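Local coordinates for protein N-isopropylammelide isopropylaminohydrolase (Burkholderia multivorans ATCC 17616, PDB 6NBO) that belongs to the amidohydrolase family, a group of metal-dependent enzymes built on a TIM barrel, and holds zinc in the barrel, at residues H250-G255 / T279-V284; P287-C292 / L337-E342. All coordinates share one frame; numbering follows the deposited sequence.

Interaction 1 comes first along the chain and closes before interaction 2 opens; their centres lie about 13 Å apart. Interaction 1 joins the ends of the neighbouring parallel barrel strands 246-250 and 275-278, and includes the zinc ligand His-250. Interaction 2 lies among the outer helices, where helix 289-295 meets helix 334-342. The chain running from 279-284 to 287-292 ties the two together, and Pro-287 also packs back on 250-255: its CD is 3.3 Å from His-250 O, and its ring touches Leu-254. Helix 318-328 is a neighbour of both contacts. One run of chain therefore leads from the metal-bearing end of the barrel to its helical layer.

Interaction 1 of 2, residues H250-G255 / T279-V284; sequences HAFCLG and TAPAAV
Thr-279 meets the edge of the ring of His-250, a zinc ligand at the end of strand 246-250: His-250 CE1 lies 4.1 Å from the methyl CG2 of Thr-279, which sits close to the ring plane. A more specific tie runs through a water. His-250 ND1 is hydrogen-bonded to it at 2.8 Å, and the backbone N of Thr-279 donates to the same water at 3.1 Å. This link probably steadies the rotation of the imidazole.

Phe-252 follows and carries most of the packing. Its CB points toward 279-284, and with CG anti to the carbonyl carbon (chi1 -55°) the ring is laid between His-250 CB and Val-284. Val-284 lies across one face: its CG1 stands 4.1 Å from the ring centroid and 12° off the normal, a CH-pi contact, while CG2 sits 3.9 Å from Phe-252 CG. The opposite face takes His-250 CB, displaced toward the rim. Pro-281 comes in obliquely, its CG 3.8 Å from Phe-252 CE1. The ring is thus sandwiched between its own segment and the loop.

Beyond it, Leu-254 N and Gly-255 N bond back to Ala-251 O and Phe-252 O as the chain turns into helix 253-256. The loop 279-284 leaves the adjacent parallel strand 275-278, and Arg-328 of helix 318-328 hydrogen-bonds to the carbonyls of Pro-281 and Val-284.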
loop_
_atom_site.group_PDB
_atom_site.type_symbol
_atom_site.label_atom_id
_atom_site.label_comp_id
_atom_site.label_asym_id
_atom_site.label_seq_id
_atom_site.Cartn_x
_atom_site.Cartn_y
_atom_site.Cartn_z
ATOM N N HIS A 250 8.726 -5.931 2.915
ATOM C CA HIS A 250 9.838 -6.475 2.136
ATOM C C HIS A 250 10.112 -7.925 2.531
ATOM O O HIS A 250 9.805 -8.841 1.761
ATOM C CB HIS A 250 11.076 -5.585 2.269
ATOM C CG HIS A 250 10.819 -4.164 1.868
ATOM N ND1 HIS A 250 10.106 -3.833 0.733
ATOM C CD2 HIS A 250 11.134 -2.993 2.469
ATOM C CE1 HIS A 250 10.014 -2.518 0.641
ATOM N NE2 HIS A 250 10.633 -1.982 1.678
ATOM N N ALA A 251 10.660 -8.150 3.726
ATOM C CA ALA A 251 10.802 -9.500 4.270
ATOM C C ALA A 251 11.606 -10.403 3.339
ATOM O O ALA A 251 11.283 -11.581 3.166
ATOM C CB ALA A 251 9.434 -10.117 4.569
ATOM N N PHE A 252 12.671 -9.842 2.745
ATOM C CA PHE A 252 13.508 -10.584 1.805
ATOM C C PHE A 252 14.019 -11.897 2.390
ATOM O O PHE A 252 14.230 -12.862 1.645
ATOM C CB PHE A 252 14.707 -9.736 1.369
ATOM C CG PHE A 252 14.342 -8.403 0.791
ATOM C CD1 PHE A 252 13.223 -8.256 -0.012
ATOM C CD2 PHE A 252 15.127 -7.294 1.048
ATOM C CE1 PHE A 252 12.893 -7.019 -0.546
ATOM C CE2 PHE A 252 14.808 -6.059 0.519
ATOM C CZ PHE A 252 13.691 -5.919 -0.282
ATOM N N CYS A 253 14.246 -11.956 3.705
ATOM C CA CYS A 253 14.823 -13.175 4.270
ATOM C C CYS A 253 13.928 -14.388 4.058
ATOM O O CYS A 253 14.427 -15.518 4.061
ATOM C CB CYS A 253 15.110 -12.997 5.765
ATOM S SG CYS A 253 13.645 -12.766 6.813
ATOM N N LEU A 254 12.625 -14.176 3.854
ATOM C CA LEU A 254 11.717 -15.284 3.586
ATOM C C LEU A 254 12.006 -15.945 2.246
ATOM O O LEU A 254 11.565 -17.075 2.019
ATOM C CB LEU A 254 10.262 -14.794 3.642
ATOM C CG LEU A 254 9.737 -14.314 5.007
ATOM C CD1 LEU A 254 8.332 -13.690 4.899
ATOM C CD2 LEU A 254 9.724 -15.460 6.012
ATOM N N GLY A 255 12.735 -15.276 1.355
ATOM C CA GLY A 255 13.244 -15.922 0.162
ATOM C C GLY A 255 14.602 -16.568 0.318
ATOM O O GLY A 255 15.007 -17.344 -0.552
ATOM N N THR A 279 7.048 -5.667 -2.867
ATOM C CA THR A 279 7.068 -4.742 -3.990
ATOM C C THR A 279 7.720 -5.383 -5.200
ATOM O O THR A 279 7.961 -4.706 -6.208
ATOM C CB THR A 279 7.783 -3.454 -3.590
ATOM O OG1 THR A 279 9.179 -3.718 -3.402
ATOM C CG2 THR A 279 7.180 -2.918 -2.285
ATOM N N ALA A 280 8.020 -6.679 -5.102
ATOM C CA ALA A 280 8.578 -7.476 -6.186
ATOM C C ALA A 280 9.843 -6.884 -6.815
ATOM O O ALA A 280 9.941 -6.791 -8.041
ATOM C CB ALA A 280 7.524 -7.718 -7.257
ATOM N N PRO A 281 10.840 -6.508 -6.010
ATOM C CA PRO A 281 12.123 -6.096 -6.599
ATOM C C PRO A 281 12.724 -7.236 -7.409
ATOM O O PRO A 281 12.682 -8.400 -7.006
ATOM C CB PRO A 281 12.982 -5.755 -5.378
ATOM C CG PRO A 281 12.387 -6.598 -4.272
ATOM C CD PRO A 281 10.913 -6.576 -4.542
ATOM N N ALA A 282 13.267 -6.899 -8.576
ATOM C CA ALA A 282 13.703 -7.922 -9.518
ATOM C C ALA A 282 15.103 -8.454 -9.236
ATOM O O ALA A 282 15.512 -9.417 -9.894
ATOM C CB ALA A 282 13.640 -7.382 -10.953
ATOM N N ALA A 283 15.838 -7.885 -8.269
ATOM C CA ALA A 283 17.247 -8.219 -8.081
ATOM C C ALA A 283 17.585 -8.689 -6.669
ATOM O O ALA A 283 18.765 -8.725 -6.305
ATOM C CB ALA A 283 18.129 -7.018 -8.444
ATOM N N VAL A 284 16.590 -9.043 -5.862
ATOM C CA VAL A 284 16.828 -9.641 -4.547
ATOM C C VAL A 284 15.760 -10.686 -4.296
ATOM O O VAL A 284 14.665 -10.625 -4.873
ATOM C CB VAL A 284 16.809 -8.567 -3.425
ATOM C CG1 VAL A 284 15.570 -7.717 -3.526
ATOM C CG2 VAL A 284 16.926 -9.167 -2.020
HETATM O O HOH W 1 9.717 -5.557 -1.385
#

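Interaction 2 of 2, residues P287-C292 / L337-E342; sequences PSVLAC and LEVALE
No ring or other flat group comes between Val-289 and Val-339; the contact is made by branched aliphatic side chains alone, and a nearby ring, that of the loop residue Phe-331, touches both Val-289 and Leu-290. The two valines meet methyl to methyl, CG1 of Val-289 lying 3.8 Å from CG1 of Val-339. Both use the branch anti to the backbone N (chi1 169° in each), and the side chains run past one another in opposite directions. Leu-290, an exposed residue, brings its CD2 to 4.3 Å from Val-339 CG1, so that this one methyl of Val-339 serves both partners. The interface is small, 93 Å² in all, and the nearest CA atoms of the two segments, those of Val-289 and Ala-340, are 8.1 Å from each other.

Val-289 is set in place at the start of its helix. Ser-288 is the N-cap, and its OG accepts from Ala-291 N at 3.0 Å with an N-H...O angle of 158°. Asn-329 OD1 takes the N-H of Val-289 itself, and helix 318-328 touches both partners, through Ile-325 at Val-289 and Ala-326 at Ala-340. Farther along, Glu-342 forms a salt bridge from OE1 to Arg-293, a second tie between the two helices. This is apolar helix-to-helix packing in the outer layer of a TIM barrel.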
loop_
_atom_site.group_PDB
_atom_site.type_symbol
_atom_site.label_atom_id
_atom_site.label_comp_id
_atom_site.label_asym_id
_atom_site.label_seq_id
_atom_site.Cartn_x
_atom_site.Cartn_y
_atom_site.Cartn_z
ATOM N N PRO A 287 9.740 -12.933 -0.661
ATOM C CA PRO A 287 8.791 -13.962 -0.221
ATOM C C PRO A 287 7.971 -14.455 -1.406
ATOM O O PRO A 287 7.499 -13.669 -2.235
ATOM C CB PRO A 287 7.927 -13.239 0.821
ATOM C CG PRO A 287 8.154 -11.783 0.586
ATOM C CD PRO A 287 9.534 -11.649 0.026
ATOM N N SER A 288 7.849 -15.771 -1.511
ATOM C CA SER A 288 6.974 -16.361 -2.513
ATOM C C SER A 288 5.528 -16.015 -2.180
ATOM O O SER A 288 5.046 -16.312 -1.081
ATOM C CB SER A 288 7.178 -17.873 -2.555
ATOM O OG SER A 288 6.114 -18.512 -3.236
ATOM N N VAL A 289 4.837 -15.363 -3.120
ATOM C CA VAL A 289 3.425 -15.057 -2.907
ATOM C C VAL A 289 2.629 -16.335 -2.664
ATOM O O VAL A 289 1.788 -16.398 -1.756
ATOM C CB VAL A 289 2.875 -14.252 -4.098
ATOM C CG1 VAL A 289 1.377 -14.153 -4.018
ATOM C CG2 VAL A 289 3.497 -12.862 -4.107
ATOM N N LEU A 290 2.901 -17.388 -3.443
ATOM C CA LEU A 290 2.159 -18.632 -3.252
ATOM C C LEU A 290 2.505 -19.322 -1.933
ATOM O O LEU A 290 1.641 -19.973 -1.337
ATOM C CB LEU A 290 2.399 -19.577 -4.433
ATOM C CG LEU A 290 1.828 -19.023 -5.744
ATOM C CD1 LEU A 290 1.945 -20.044 -6.855
ATOM C CD2 LEU A 290 0.380 -18.596 -5.560
ATOM N N ALA A 291 3.750 -19.217 -1.460
ATOM C CA ALA A 291 4.069 -19.800 -0.156
ATOM C C ALA A 291 3.349 -19.067 0.967
ATOM O O ALA A 291 2.828 -19.699 1.897
ATOM C CB ALA A 291 5.579 -19.799 0.087
ATOM N N CYS A 292 3.323 -17.732 0.916
ATOM C CA CYS A 292 2.538 -16.974 1.884
ATOM C C CYS A 292 1.075 -17.396 1.848
ATOM O O CYS A 292 0.472 -17.688 2.888
ATOM C CB CYS A 292 2.665 -15.475 1.608
ATOM S SG CYS A 292 4.335 -14.869 1.805
ATOM N N LEU A 337 -2.330 -14.895 -12.107
ATOM C CA LEU A 337 -2.434 -13.452 -12.311
ATOM C C LEU A 337 -3.514 -12.848 -11.418
ATOM O O LEU A 337 -3.374 -11.722 -10.934
ATOM C CB LEU A 337 -2.725 -13.146 -13.779
ATOM C CG LEU A 337 -1.476 -12.870 -14.636
ATOM C CD1 LEU A 337 -0.446 -13.978 -14.472
ATOM C CD2 LEU A 337 -1.874 -12.761 -16.093
ATOM N N GLU A 338 -4.602 -13.582 -11.187
ATOM C CA GLU A 338 -5.632 -13.066 -10.293
ATOM C C GLU A 338 -5.152 -13.051 -8.848
ATOM O O GLU A 338 -5.580 -12.195 -8.066
ATOM C CB GLU A 338 -6.917 -13.892 -10.448
ATOM C CG GLU A 338 -7.540 -13.705 -11.832
ATOM C CD GLU A 338 -8.827 -14.492 -12.011
ATOM O OE1 GLU A 338 -9.495 -14.776 -11.000
ATOM O OE2 GLU A 338 -9.165 -14.820 -13.167
ATOM N N VAL A 339 -4.259 -13.978 -8.479
ATOM C CA VAL A 339 -3.636 -13.905 -7.162
ATOM C C VAL A 339 -2.800 -12.640 -7.051
ATOM O O VAL A 339 -2.804 -11.961 -6.018
ATOM C CB VAL A 339 -2.789 -15.162 -6.888
ATOM C CG1 VAL A 339 -1.936 -14.950 -5.639
ATOM C CG2 VAL A 339 -3.682 -16.377 -6.737
ATOM N N ALA A 340 -2.073 -12.296 -8.116
ATOM C CA ALA A 340 -1.300 -11.059 -8.082
ATOM C C ALA A 340 -2.221 -9.849 -7.995
ATOM O O ALA A 340 -1.947 -8.905 -7.242
ATOM C CB ALA A 340 -0.389 -10.964 -9.311
ATOM N N LEU A 341 -3.336 -9.872 -8.726
ATOM C CA LEU A 341 -4.295 -8.768 -8.638
ATOM C C LEU A 341 -4.884 -8.651 -7.233
ATOM O O LEU A 341 -5.150 -7.541 -6.751
ATOM C CB LEU A 341 -5.405 -8.961 -9.675
ATOM C CG LEU A 341 -6.518 -7.902 -9.727
ATOM C CD1 LEU A 341 -5.929 -6.541 -10.097
ATOM C CD2 LEU A 341 -7.596 -8.313 -10.728
ATOM N N GLU A 342 -5.097 -9.785 -6.560
ATOM C CA GLU A 342 -5.556 -9.746 -5.175
ATOM C C GLU A 342 -4.606 -8.948 -4.273
ATOM O O GLU A 342 -5.056 -8.307 -3.315
ATOM C CB GLU A 342 -5.726 -11.180 -4.654
ATOM C CG GLU A 342 -6.342 -11.252 -3.273
ATOM C CD GLU A 342 -6.542 -12.677 -2.761
ATOM O OE1 GLU A 342 -5.839 -13.603 -3.230
ATOM O OE2 GLU A 342 -7.401 -12.857 -1.870
#